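Local coordinates for uncharacterized protein (Bacteroides caccae, PDB 3NO2) that is of unknown function but folds as a six-bladed beta-propeller related in part of its sequence to Mal s 1-like proteins, at residues S3-G11 / I19-V28; L226-H234 / F265-P273. All blocks are in the same frame, centred on the assembly; numbering follows the deposited sequence. Where two conformers were deposited one is given.

Contact 1 of 2, residues S3-G11 / I19-V28; sequences SPQHLLVGG and IINKDTKEIV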
ATOM      1  N   SER A   3     -12.638 -20.991  -7.428  1.00 38.00           N
ATOM      2  CA  SER A   3     -11.312 -21.467  -6.925  1.00 35.06           C
ATOM      3  C   SER A   3     -10.919 -20.687  -5.671  1.00 29.92           C
ATOM      4  O   SER A   3     -11.465 -19.595  -5.427  1.00 28.73           O
ATOM      5  CB  SER A   3     -10.240 -21.290  -8.002  1.00 37.78           C
ATOM      6  N   PRO A   4      -9.978 -21.232  -4.876  1.00 24.92           N
ATOM      7  CA  PRO A   4      -9.476 -20.491  -3.706  1.00 19.89           C
ATOM      8  C   PRO A   4      -8.973 -19.101  -4.107  1.00 16.05           C
ATOM      9  O   PRO A   4      -8.375 -18.930  -5.177  1.00 17.23           O
ATOM     10  CB  PRO A   4      -8.313 -21.355  -3.194  1.00 21.38           C
ATOM     11  CG  PRO A   4      -8.650 -22.715  -3.631  1.00 26.09           C
ATOM     12  CD  PRO A   4      -9.284 -22.526  -5.013  1.00 26.45           C
ATOM     13  N   GLN A   5      -9.252 -18.148  -3.252  1.00 13.14           N
ATOM     14  CA  GLN A   5      -8.702 -16.822  -3.373  1.00 11.60           C
ATOM     15  C   GLN A   5      -7.173 -16.911  -3.270  1.00 10.67           C
ATOM     16  O   GLN A   5      -6.632 -17.653  -2.446  1.00 11.94           O
ATOM     17  CB  GLN A   5      -9.292 -15.942  -2.265  1.00 13.84           C
ATOM     18  CG  GLN A   5     -10.840 -15.723  -2.383  1.00 24.19           C
ATOM     19  CD  GLN A   5     -11.500 -15.348  -1.044  1.00 35.03           C
ATOM     20  OE1 GLN A   5     -11.562 -14.168  -0.670  1.00 44.06           O
ATOM     21  NE2 GLN A   5     -11.984 -16.353  -0.314  1.00 29.21           N
ATOM     22  N   HIS A   6      -6.486 -16.147  -4.107  1.00  8.70           N
ATOM     23  CA  HIS A   6      -5.055 -15.967  -4.007  1.00  7.88           C
ATOM     24  C   HIS A   6      -4.751 -14.499  -3.713  1.00  8.18           C
ATOM     25  O   HIS A   6      -5.490 -13.599  -4.111  1.00  8.81           O
ATOM     26  CB  HIS A   6      -4.359 -16.409  -5.295  1.00  8.59           C
ATOM     27  CG  HIS A   6      -4.349 -17.894  -5.466  1.00  9.68           C
ATOM     28  ND1 HIS A   6      -5.495 -18.606  -5.762  1.00 17.47           N
ATOM     29  CD2 HIS A   6      -3.377 -18.805  -5.265  1.00 12.25           C
ATOM     30  CE1 HIS A   6      -5.192 -19.897  -5.797  1.00 15.72           C
ATOM     31  NE2 HIS A   6      -3.918 -20.050  -5.503  1.00 14.47           N
ATOM     32  N   LEU A   7      -3.649 -14.299  -2.994  1.00  7.63           N
ATOM     33  CA  LEU A   7      -3.245 -12.982  -2.493  1.00  6.73           C
ATOM     34  C   LEU A   7      -1.805 -12.722  -2.850  1.00  6.95           C
ATOM     35  O   LEU A   7      -0.914 -13.474  -2.482  1.00  7.26           O
ATOM     36  CB  LEU A   7      -3.416 -12.899  -0.985  1.00  6.52           C
ATOM     37  CG  LEU A   7      -4.829 -13.129  -0.493  1.00  8.24           C
ATOM     38  CD1 LEU A   7      -4.822 -13.369   1.049  1.00 10.52           C
ATOM     39  CD2 LEU A   7      -5.790 -12.019  -0.872  1.00 10.20           C
ATOM     40  N   LEU A   8      -1.590 -11.669  -3.598  1.00  6.36           N
ATOM     41  CA  LEU A   8      -0.250 -11.157  -3.933  1.00  6.11           C
ATOM     42  C   LEU A   8       0.195 -10.273  -2.756  1.00  6.65           C
ATOM     43  O   LEU A   8      -0.552  -9.395  -2.354  1.00  6.46           O
ATOM     44  CB  LEU A   8      -0.293 -10.362  -5.234  1.00  6.73           C
ATOM     45  CG  LEU A   8       0.972  -9.676  -5.719  1.00  6.34           C
ATOM     46  CD1 LEU A   8       2.060 -10.689  -6.088  1.00  8.25           C
ATOM     47  CD2 LEU A   8       0.655  -8.718  -6.872  1.00  7.69           C
ATOM     48  N   VAL A   9       1.373 -10.505  -2.239  1.00  6.26           N
ATOM     49  CA  VAL A   9       1.876  -9.775  -1.041  1.00  5.99           C
ATOM     50  C   VAL A   9       3.343  -9.397  -1.224  1.00  6.43           C
ATOM     51  O   VAL A   9       4.112 -10.048  -1.959  1.00  6.66           O
ATOM     52  CB  VAL A   9       1.724 -10.590   0.267  1.00  5.96           C
ATOM     53  CG1 VAL A   9       0.227 -10.761   0.603  1.00  7.37           C
ATOM     54  CG2 VAL A   9       2.426 -11.964   0.223  1.00  7.48           C
ATOM     55  N   GLY A  10       3.746  -8.382  -0.470  1.00  6.24           N
ATOM     56  CA  GLY A  10       5.113  -7.982  -0.379  1.00  5.48           C
ATOM     57  C   GLY A  10       5.295  -7.138   0.861  1.00  6.11           C
ATOM     58  O   GLY A  10       4.313  -6.826   1.568  1.00  5.89           O
ATOM     59  N   GLY A  11       6.505  -6.729   1.168  1.00  5.09           N
ATOM     60  CA  GLY A  11       6.731  -5.835   2.286  1.00  4.66           C
ATOM     61  C   GLY A  11       8.138  -5.410   2.466  1.00  5.06           C
ATOM     62  O   GLY A  11       9.086  -6.134   2.090  1.00  6.16           O
ATOM     63  N   ILE A  19       2.811 -15.008  -3.903  1.00  6.44           N
ATOM     64  CA  ILE A  19       1.384 -15.244  -4.018  1.00  6.41           C
ATOM     65  C   ILE A  19       1.030 -16.381  -3.080  1.00  6.28           C
ATOM     66  O   ILE A  19       1.700 -17.428  -3.056  1.00  7.67           O
ATOM     67  CB  ILE A  19       0.931 -15.588  -5.454  1.00  6.82           C
ATOM     68  CG1 ILE A  19       1.229 -14.393  -6.362  1.00  8.13           C
ATOM     69  CG2 ILE A  19      -0.589 -15.963  -5.480  1.00  8.77           C
ATOM     70  CD1 ILE A  19       1.110 -14.686  -7.866  1.00 10.18           C
ATOM     71  N   ILE A  20       0.019 -16.143  -2.250  1.00  6.47           N
ATOM     72  CA  ILE A  20      -0.429 -17.065  -1.210  1.00  7.20           C
ATOM     73  C   ILE A  20      -1.840 -17.539  -1.583  1.00  7.39           C
ATOM     74  O   ILE A  20      -2.718 -16.756  -1.944  1.00  8.09           O
ATOM     75  CB  ILE A  20      -0.425 -16.355   0.139  1.00  7.98           C
ATOM     76  CG1 ILE A  20       1.039 -16.034   0.520  1.00  9.55           C
ATOM     77  CG2 ILE A  20      -1.085 -17.209   1.246  1.00  8.40           C
ATOM     78  CD1 ILE A  20       1.229 -15.162   1.774  1.00 11.38           C
ATOM     79  N   ASN A  21      -2.044 -18.852  -1.476  1.00  6.77           N
ATOM     80  CA  ASN A  21      -3.393 -19.424  -1.517  1.00  8.01           C
ATOM     81  C   ASN A  21      -4.044 -19.148  -0.168  1.00  6.60           C
ATOM     82  O   ASN A  21      -3.539 -19.581   0.871  1.00  7.37           O
ATOM     83  CB  ASN A  21      -3.271 -20.940  -1.772  1.00  8.40           C
ATOM     84  CG  ASN A  21      -4.604 -21.677  -1.730  1.00  8.41           C
ATOM     85  OD1 ASN A  21      -5.465 -21.405  -0.912  1.00  7.97           O
ATOM     86  ND2 ASN A  21      -4.766 -22.660  -2.657  1.00 11.11           N
ATOM     87  N   LYS A  22      -5.058 -18.304  -0.163  1.00  6.35           N
ATOM     88  CA  LYS A  22      -5.657 -17.842   1.090  1.00  7.54           C
ATOM     89  C   LYS A  22      -6.154 -19.016   1.967  1.00  7.51           C
ATOM     90  O   LYS A  22      -5.985 -19.010   3.184  1.00  8.21           O
ATOM     91  CB  LYS A  22      -6.791 -16.883   0.816  1.00  8.06           C
ATOM     92  CG  LYS A  22      -7.434 -16.314   2.075  1.00  9.82           C
ATOM     93  CD  LYS A  22      -8.640 -15.421   1.799  1.00 10.20           C
ATOM     94  CE  LYS A  22      -9.194 -14.853   3.074  1.00 11.37           C
ATOM     95  NZ  LYS A  22     -10.368 -13.973   2.827  1.00 13.72           N
ATOM     96  N   ASP A  23      -6.769 -19.986   1.336  1.00  6.95           N
ATOM     97  CA  ASP A  23      -7.394 -21.091   2.040  1.00  6.98           C
ATOM     98  C   ASP A  23      -6.379 -21.999   2.692  1.00  8.13           C
ATOM     99  O   ASP A  23      -6.538 -22.358   3.863  1.00  8.01           O
ATOM    100  CB  ASP A  23      -8.231 -21.927   1.073  1.00  8.14           C
ATOM    101  CG  ASP A  23      -9.514 -21.224   0.628  1.00 10.75           C
ATOM    102  OD1 ASP A  23      -9.899 -20.171   1.193  1.00 13.09           O
ATOM    103  OD2 ASP A  23     -10.166 -21.774  -0.276  1.00 11.67           O
ATOM    104  N   THR A  24      -5.335 -22.369   1.965  1.00  6.63           N
ATOM    105  CA  THR A  24      -4.289 -23.219   2.502  1.00  7.02           C
ATOM    106  C   THR A  24      -3.209 -22.479   3.295  1.00  6.43           C
ATOM    107  O   THR A  24      -2.458 -23.088   4.065  1.00  6.55           O
ATOM    108  CB  THR A  24      -3.625 -24.045   1.415  1.00  8.07           C
ATOM    109  OG1 THR A  24      -2.885 -23.132   0.584  1.00  7.59           O
ATOM    110  CG2 THR A  24      -4.635 -24.849   0.559  1.00  8.96           C
ATOM    111  N   LYS A  25      -3.145 -21.159   3.093  1.00  6.54           N
ATOM    112  CA  LYS A  25      -2.096 -20.313   3.676  1.00  6.65           C
ATOM    113  C   LYS A  25      -0.704 -20.676   3.151  1.00  7.75           C
ATOM    114  O   LYS A  25       0.283 -20.378   3.816  1.00 10.35           O
ATOM    115  CB  LYS A  25      -2.142 -20.250   5.184  1.00  6.33           C
ATOM    116  CG  LYS A  25      -3.482 -19.874   5.785  1.00  6.61           C
ATOM    117  CD  LYS A  25      -3.411 -19.694   7.293  1.00  8.14           C
ATOM    118  CE  LYS A  25      -4.708 -19.444   8.002  1.00  6.06           C
ATOM    119  NZ  LYS A  25      -4.482 -19.264   9.453  1.00  6.90           N
ATOM    120  N   GLU A  26      -0.621 -21.280   1.976  0.50  7.19           N
ATOM    121  CA  GLU A  26       0.647 -21.680   1.384  0.50  7.90           C
ATOM    122  C   GLU A  26       1.137 -20.630   0.397  0.50  8.02           C
ATOM    123  O   GLU A  26       0.351 -20.065  -0.359  0.50  7.73           O
ATOM    124  CB  GLU A  26       0.488 -23.012   0.666  0.50  8.53           C
ATOM    125  CG  GLU A  26       0.214 -24.193   1.623  0.50 15.62           C
ATOM    126  CD  GLU A  26       1.465 -24.827   2.234  0.50 17.64           C
ATOM    127  OE1 GLU A  26       2.586 -24.346   1.958  0.50 28.80           O
ATOM    128  OE2 GLU A  26       1.306 -25.824   2.984  0.50 24.13           O
ATOM    129  N   ILE A  27       2.431 -20.374   0.416  1.00  9.28           N
ATOM    130  CA  ILE A  27       3.087 -19.602  -0.670  1.00  9.17           C
ATOM    131  C   ILE A  27       3.168 -20.517  -1.901  1.00  9.97           C
ATOM    132  O   ILE A  27       3.793 -21.612  -1.835  1.00 11.95           O
ATOM    133  CB  ILE A  27       4.473 -19.121  -0.242  1.00 10.54           C
ATOM    134  CG1 ILE A  27       4.324 -18.048   0.828  1.00 12.46           C
ATOM    135  CG2 ILE A  27       5.265 -18.560  -1.461  1.00 12.10           C
ATOM    136  CD1 ILE A  27       5.657 -17.498   1.395  1.00 16.02           C
ATOM    137  N   VAL A  28       2.516 -20.137  -2.998  1.00  8.20           N
ATOM    138  CA  VAL A  28       2.506 -20.952  -4.202  1.00  9.95           C
ATOM    139  C   VAL A  28       3.423 -20.411  -5.303  1.00 11.20           C
ATOM    140  O   VAL A  28       3.605 -21.079  -6.319  1.00 12.91           O
ATOM    141  CB  VAL A  28       1.090 -21.169  -4.721  1.00 10.47           C
ATOM    142  CG1 VAL A  28       0.244 -21.916  -3.640  1.00 13.09           C
ATOM    143  CG2 VAL A  28       0.426 -19.874  -5.173  1.00 12.88           C
TER
HETATM  144  O   HOH W   1     -10.957 -18.629  -0.973  1.00 18.85           O
HETATM  145  O   HOH W   2     -12.366 -16.032   2.209  1.00 25.03           O
HETATM  146  O   HOH W   3      -3.014 -22.607  -5.330  1.00 20.61           O
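Pro4 begins the contact, laying its CB 3.5 Å from Asp23 OD2, with the amide of Asn21 on the same ring. Gln5 follows with two separate jobs. Its backbone O accepts from Lys22 N, a bond that extends the ladder just past the strand end, while its extended side chain runs alongside that of Lys22, both pointing the same way. One water accepts from Gln5 N and NE2 and donates to Asp23 OD1; a second accepts from Gln5 NE2 and Lys22 NZ. His6 pairs with Asn21 at a non-hydrogen-bonded position of the antiparallel hairpin. With CG anti to the carbonyl carbon (chi1 -72°), its ring lies across Asn21, whose CA sits over one face, 4.2 Å from the centroid. Val28 CG2 meets the ring edge at CD2, and in the ring plane at NE2 a water connects to Asn21 ND2. Leu7 and Ile20 form the hydrogen-bonded pair, with Leu7 N to Ile20 O and Ile20 N to Leu7 O both 2.8 Å. Leu8 CD1 touches Ile19 CG1 on the His6 side of the sheet, and Val9 CG2 meets Ile20 CD1 at 3.8 Å. Beyond Asn21, an Asx motif (Thr24 N to Asn21 OD1) shapes the turn toward strand 26-32. The chemistry thus grades from water-bridged polar groups to aliphatic packing, and Lys22 NZ, salt-bridged to Glu248 and bonded to Tyr227 OH, probably has its charge largely balanced.

Contact 2 of 2, residues L226-H234 / F265-P273; sequences LYICNWQGH and FGMISTICP
This is a blade-to-blade interface of the six-bladed beta-propeller: strand 226-231, second in its four-stranded sheet, faces residues 265-273, a loop running into strand 270-274, which lies beside strand 6-10 in the neighbouring blade. The two strand axes stay 7.5 Å apart at their closest, so they share no ladder and meet mainly through side chains, with the Ile268 carbonyl joining in. Tyr227 supplies one end. Ile271 CD1 stands over one face of its ring, 4.3 Å from the centroid and 22° off the normal, displaced toward the CG-CD2 rim. Holding CG1 anti to the backbone N (chi1 -177°), Ile271 sends CD1 to the tyrosine and leaves CG2 to meet Cys229. Cys229 SG touches two methyls, Ile271 CG2 at 3.6 Å and Ile268 CG2 at 3.7 Å, while its CB rests against Ile268 O. That same carbonyl oxygen lies near the plane of the Trp231 ring, at its edge, 3.7 Å from CD1. Trp231 NE1 is bonded elsewhere, to Ser12 O, which helps fix the indole's rotation, and Ser269 CB comes obliquely to CD1. Ser269 and Thr270 together face Gly10 in a classic beta bulge; Ser269 OG bonds to Asn40, and Thr270 OG1 to Gln217. A citrate, probably from the crystallisation liquor, lies near the Trp231 side chain and is hydrogen-bonded to His234 NE2. At this end the selenomethionine Met267 crosses the indole obliquely, and its bend at chi3 (-72°) carries CE to 4.2 Å from Trp231 CZ2. Its SE makes a Met-aromatic contact over the indole face, offset toward the rim, 4.6 Å from the five-membered-ring centroid and also 3.5 Å from Gly233 CA.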
ATOM      1  N   LEU A 226     -12.184  -6.194   5.750  1.00  9.82           N
ATOM      2  CA  LEU A 226     -10.962  -5.445   5.464  1.00  9.36           C
ATOM      3  C   LEU A 226      -9.727  -6.318   5.720  1.00  7.70           C
ATOM      4  O   LEU A 226      -9.629  -6.924   6.787  1.00  8.74           O
ATOM      5  CB  LEU A 226     -10.914  -4.233   6.436  1.00  9.97           C
ATOM      6  CG  LEU A 226      -9.821  -3.199   6.271  1.00  9.36           C
ATOM      7  CD1 LEU A 226     -10.019  -2.451   4.934  1.00 11.05           C
ATOM      8  CD2 LEU A 226      -9.804  -2.188   7.418  1.00 11.18           C
ATOM      9  N   TYR A 227      -8.786  -6.346   4.781  1.00  6.98           N
ATOM     10  CA  TYR A 227      -7.434  -6.819   5.075  1.00  5.37           C
ATOM     11  C   TYR A 227      -6.616  -5.704   5.663  1.00  5.75           C
ATOM     12  O   TYR A 227      -6.665  -4.561   5.167  1.00  6.68           O
ATOM     13  CB  TYR A 227      -6.711  -7.346   3.826  1.00  6.41           C
ATOM     14  CG  TYR A 227      -7.278  -8.597   3.197  1.00  7.23           C
ATOM     15  CD1 TYR A 227      -7.444  -9.769   3.898  1.00  8.95           C
ATOM     16  CD2 TYR A 227      -7.577  -8.618   1.856  1.00  7.36           C
ATOM     17  CE1 TYR A 227      -7.972 -10.901   3.285  1.00 10.20           C
ATOM     18  CE2 TYR A 227      -8.105  -9.740   1.251  1.00 10.16           C
ATOM     19  CZ  TYR A 227      -8.289 -10.875   1.961  1.00  8.79           C
ATOM     20  OH  TYR A 227      -8.800 -12.030   1.346  1.00 10.87           O
ATOM     21  N   ILE A 228      -5.836  -6.036   6.686  1.00  6.43           N
ATOM     22  CA  ILE A 228      -4.892  -5.110   7.318  1.00  6.23           C
ATOM     23  C   ILE A 228      -3.533  -5.777   7.309  1.00  4.53           C
ATOM     24  O   ILE A 228      -3.338  -6.848   7.892  1.00  5.48           O
ATOM     25  CB  ILE A 228      -5.305  -4.763   8.753  1.00  6.01           C
ATOM     26  CG1 ILE A 228      -6.724  -4.224   8.810  1.00  7.63           C
ATOM     27  CG2 ILE A 228      -4.270  -3.807   9.370  1.00  8.07           C
ATOM     28  CD1 ILE A 228      -7.272  -4.092  10.249  1.00 10.42           C
ATOM     29  N   CYS A 229      -2.556  -5.126   6.686  1.00  4.89           N
ATOM     30  CA  CYS A 229      -1.166  -5.527   6.697  1.00  5.46           C
ATOM     31  C   CYS A 229      -0.523  -4.975   7.991  1.00  5.69           C
ATOM     32  O   CYS A 229      -0.447  -3.769   8.186  1.00  7.01           O
ATOM     33  CB  CYS A 229      -0.412  -5.036   5.481  1.00  5.65           C
ATOM     34  SG  CYS A 229      -1.064  -5.659   3.911  1.00  6.18           S
ATOM     35  N   ASN A 230      -0.158  -5.899   8.877  1.00  5.26           N
ATOM     36  CA  ASN A 230       0.262  -5.577  10.238  1.00  5.40           C
ATOM     37  C   ASN A 230       1.766  -5.703  10.380  1.00  5.77           C
ATOM     38  O   ASN A 230       2.288  -6.701  10.861  1.00  5.74           O
ATOM     39  CB  ASN A 230      -0.445  -6.551  11.197  1.00  5.12           C
ATOM     40  CG  ASN A 230      -0.318  -6.161  12.645  1.00  7.05           C
ATOM     41  OD1 ASN A 230      -0.156  -4.980  12.952  1.00  7.68           O
ATOM     42  ND2 ASN A 230      -0.347  -7.141  13.565  1.00  7.03           N
ATOM     43  N   TRP A 231       2.481  -4.689   9.883  1.00  5.86           N
ATOM     44  CA  TRP A 231       3.914  -4.787   9.639  1.00  5.18           C
ATOM     45  C   TRP A 231       4.678  -4.565  10.948  1.00  6.14           C
ATOM     46  O   TRP A 231       4.451  -3.571  11.666  1.00  6.37           O
ATOM     47  CB  TRP A 231       4.284  -3.749   8.564  1.00  5.51           C
ATOM     48  CG  TRP A 231       5.713  -3.813   8.076  1.00  5.69           C
ATOM     49  CD1 TRP A 231       6.221  -4.639   7.112  1.00  5.72           C
ATOM     50  CD2 TRP A 231       6.814  -3.012   8.508  1.00  5.96           C
ATOM     51  NE1 TRP A 231       7.545  -4.405   6.927  1.00  5.95           N
ATOM     52  CE2 TRP A 231       7.937  -3.405   7.757  1.00  5.79           C
ATOM     53  CE3 TRP A 231       6.942  -1.975   9.413  1.00  7.55           C
ATOM     54  CZ2 TRP A 231       9.168  -2.803   7.907  1.00  7.77           C
ATOM     55  CZ3 TRP A 231       8.210  -1.367   9.571  1.00  8.05           C
ATOM     56  CH2 TRP A 231       9.275  -1.791   8.842  1.00  7.69           C
ATOM     57  N   GLN A 232       5.594  -5.465  11.225  1.00  6.15           N
ATOM     58  CA  GLN A 232       6.225  -5.578  12.531  1.00  6.49           C
ATOM     59  C   GLN A 232       7.678  -5.097  12.588  1.00  8.36           C
ATOM     60  O   GLN A 232       8.363  -5.315  13.598  1.00  9.82           O
ATOM     61  CB  GLN A 232       6.101  -7.009  13.059  1.00  7.87           C
ATOM     62  CG  GLN A 232       4.599  -7.354  13.291  1.00  8.34           C
ATOM     63  CD  GLN A 232       4.320  -8.812  13.490  1.00  8.21           C
ATOM     64  OE1 GLN A 232       5.050  -9.512  14.179  1.00  9.48           O
ATOM     65  NE2 GLN A 232       3.188  -9.273  12.923  1.00  7.62           N
ATOM     66  N   GLY A 233       8.136  -4.384  11.593  1.00  7.01           N
ATOM     67  CA  GLY A 233       9.561  -4.025  11.504  1.00  7.75           C
ATOM     68  C   GLY A 233      10.011  -2.900  12.400  1.00  8.63           C
ATOM     69  O   GLY A 233      11.229  -2.636  12.434  1.00 11.09           O
ATOM     70  N   HIS A 234       9.120  -2.233  13.121  1.00  8.00           N
ATOM     71  CA  HIS A 234       9.509  -1.189  14.043  1.00  9.45           C
ATOM     72  C   HIS A 234       9.354  -1.618  15.489  1.00 13.46           C
ATOM     73  O   HIS A 234       9.559  -0.776  16.396  1.00 16.90           O
ATOM     74  CB  HIS A 234       8.705   0.109  13.805  1.00  9.92           C
ATOM     75  CG  HIS A 234       9.068   0.853  12.561  1.00  8.42           C
ATOM     76  ND1 HIS A 234       8.310   1.885  12.064  1.00  9.22           N
ATOM     77  CD2 HIS A 234      10.101   0.695  11.693  1.00 10.17           C
ATOM     78  CE1 HIS A 234       8.875   2.355  10.959  1.00 12.11           C
ATOM     79  NE2 HIS A 234       9.942   1.636  10.707  1.00 10.79           N
ATOM     80  N   PHE A 265       6.281 -16.579   6.635  1.00  9.20           N
ATOM     81  CA  PHE A 265       5.930 -15.369   5.919  1.00  9.09           C
ATOM     82  C   PHE A 265       6.912 -14.253   6.325  1.00 11.34           C
ATOM     83  O   PHE A 265       7.199 -14.071   7.504  1.00 13.49           O
ATOM     84  CB  PHE A 265       4.490 -14.921   6.269  1.00  9.66           C
ATOM     85  CG  PHE A 265       3.456 -16.003   6.061  1.00  8.95           C
ATOM     86  CD1 PHE A 265       3.200 -16.506   4.794  1.00 10.37           C
ATOM     87  CD2 PHE A 265       2.795 -16.550   7.132  1.00  7.18           C
ATOM     88  CE1 PHE A 265       2.301 -17.552   4.617  1.00  9.13           C
ATOM     89  CE2 PHE A 265       1.865 -17.566   6.958  1.00  8.63           C
ATOM     90  CZ  PHE A 265       1.621 -18.047   5.703  1.00  8.64           C
ATOM     91  N   GLY A 266       7.426 -13.539   5.356  1.00 11.03           N
ATOM     92  CA  GLY A 266       8.135 -12.308   5.660  1.00  9.90           C
ATOM     93  C   GLY A 266       7.177 -11.217   6.118  1.00 10.04           C
ATOM     94  O   GLY A 266       5.950 -11.398   6.202  1.00 10.99           O
HETATM   95  N   MSE A 267       7.732 -10.061   6.386  1.00  6.60           N
HETATM   96  CA  MSE A 267       6.964  -8.920   6.818  1.00  7.49           C
HETATM   97  C   MSE A 267       6.189  -8.348   5.638  1.00  8.00           C
HETATM   98  O   MSE A 267       6.734  -8.132   4.559  1.00 10.01           O
HETATM   99  CB  MSE A 267       7.870  -7.886   7.419  1.00  7.87           C
HETATM  100  CG  MSE A 267       8.654  -8.399   8.620  1.00  6.17           C
HETATM  101 SE   MSE A 267       9.488  -7.030   9.671  0.75 11.26          SE
HETATM  102  CE  MSE A 267      10.790  -6.628   8.413  1.00 16.23           C
ATOM    103  N   ILE A 268       4.885  -8.210   5.793  1.00  5.51           N
ATOM    104  CA  ILE A 268       3.966  -7.781   4.750  1.00  5.62           C
ATOM    105  C   ILE A 268       3.511  -6.356   5.021  1.00  4.18           C
ATOM    106  O   ILE A 268       2.997  -6.019   6.093  1.00  5.31           O
ATOM    107  CB  ILE A 268       2.765  -8.729   4.698  1.00  5.13           C
ATOM    108  CG1 ILE A 268       3.205 -10.128   4.256  1.00  6.00           C
ATOM    109  CG2 ILE A 268       1.686  -8.172   3.731  1.00  6.43           C
ATOM    110  CD1 ILE A 268       2.109 -11.213   4.409  1.00  7.87           C
ATOM    111  N   SER A 269       3.669  -5.479   4.013  1.00  4.96           N
ATOM    112  CA  SER A 269       3.133  -4.122   4.067  1.00  5.36           C
ATOM    113  C   SER A 269       2.156  -3.832   2.941  1.00  5.47           C
ATOM    114  O   SER A 269       1.514  -2.787   2.961  1.00  4.95           O
ATOM    115  CB  SER A 269       4.212  -3.047   4.100  1.00  6.84           C
ATOM    116  OG  SER A 269       5.015  -3.110   2.937  1.00  8.61           O
ATOM    117  N   THR A 270       2.000  -4.756   1.980  1.00  4.68           N
ATOM    118  CA  THR A 270       1.164  -4.535   0.806  1.00  4.57           C
ATOM    119  C   THR A 270       0.525  -5.847   0.371  1.00  4.56           C
ATOM    120  O   THR A 270       1.134  -6.919   0.469  1.00  5.43           O
ATOM    121  CB  THR A 270       1.978  -3.847  -0.323  1.00  4.70           C
ATOM    122  OG1 THR A 270       1.192  -3.677  -1.514  1.00  5.62           O
ATOM    123  CG2 THR A 270       3.255  -4.597  -0.688  1.00  5.63           C
ATOM    124  N   ILE A 271      -0.682  -5.730  -0.173  1.00  5.47           N
ATOM    125  CA  ILE A 271      -1.488  -6.884  -0.596  1.00  5.75           C
ATOM    126  C   ILE A 271      -2.369  -6.518  -1.757  1.00  5.78           C
ATOM    127  O   ILE A 271      -2.872  -5.402  -1.808  1.00  5.91           O
ATOM    128  CB  ILE A 271      -2.349  -7.392   0.581  1.00  5.71           C
ATOM    129  CG1 ILE A 271      -3.138  -8.631   0.231  1.00  7.31           C
ATOM    130  CG2 ILE A 271      -3.299  -6.304   1.104  1.00  7.81           C
ATOM    131  CD1 ILE A 271      -3.647  -9.394   1.463  1.00  9.25           C
ATOM    132  N   CYS A 272      -2.641  -7.483  -2.641  1.00  6.88           N
ATOM    133  CA  CYS A 272      -3.667  -7.344  -3.670  1.00  7.18           C
ATOM    134  C   CYS A 272      -4.251  -8.731  -3.955  1.00  7.11           C
ATOM    135  O   CYS A 272      -3.477  -9.638  -4.215  1.00  7.80           O
ATOM    136  CB  CYS A 272      -3.028  -6.803  -5.003  1.00  6.36           C
ATOM    137  SG  CYS A 272      -4.311  -6.187  -6.122  1.00  9.28           S
ATOM    138  N   PRO A 273      -5.577  -8.878  -4.016  1.00  7.13           N
ATOM    139  CA  PRO A 273      -6.099 -10.146  -4.586  1.00  8.76           C
ATOM    140  C   PRO A 273      -5.599 -10.372  -6.007  1.00  9.49           C
ATOM    141  O   PRO A 273      -5.411  -9.413  -6.769  1.00 11.05           O
ATOM    142  CB  PRO A 273      -7.635  -9.900  -4.588  1.00 12.13           C
ATOM    143  CG  PRO A 273      -7.837  -8.919  -3.435  1.00 12.79           C
ATOM    144  CD  PRO A 273      -6.656  -7.973  -3.595  1.00  9.54           C
TER

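Contact 1 lies toward the outside, its centre about 17 Å from that of the chain, and is only partly buried; contact 2, at about 9 Å, is mostly buried. Both reach the same blade: strands 6-10 and 270-274 are neighbours, joined where Leu8 N probably bonds to Cys272 O, 2.8 Å away, and Gly10 O to Ser269 N. Contact 1 works within that blade, through backbone ladder bonds and bridging waters, whereas contact 2 spans two blades by sulfur, methyl and ring packing. Leu7 ties them together: paired in the ladder of contact 1, it also touches both Tyr227 and Ile271 of contact 2.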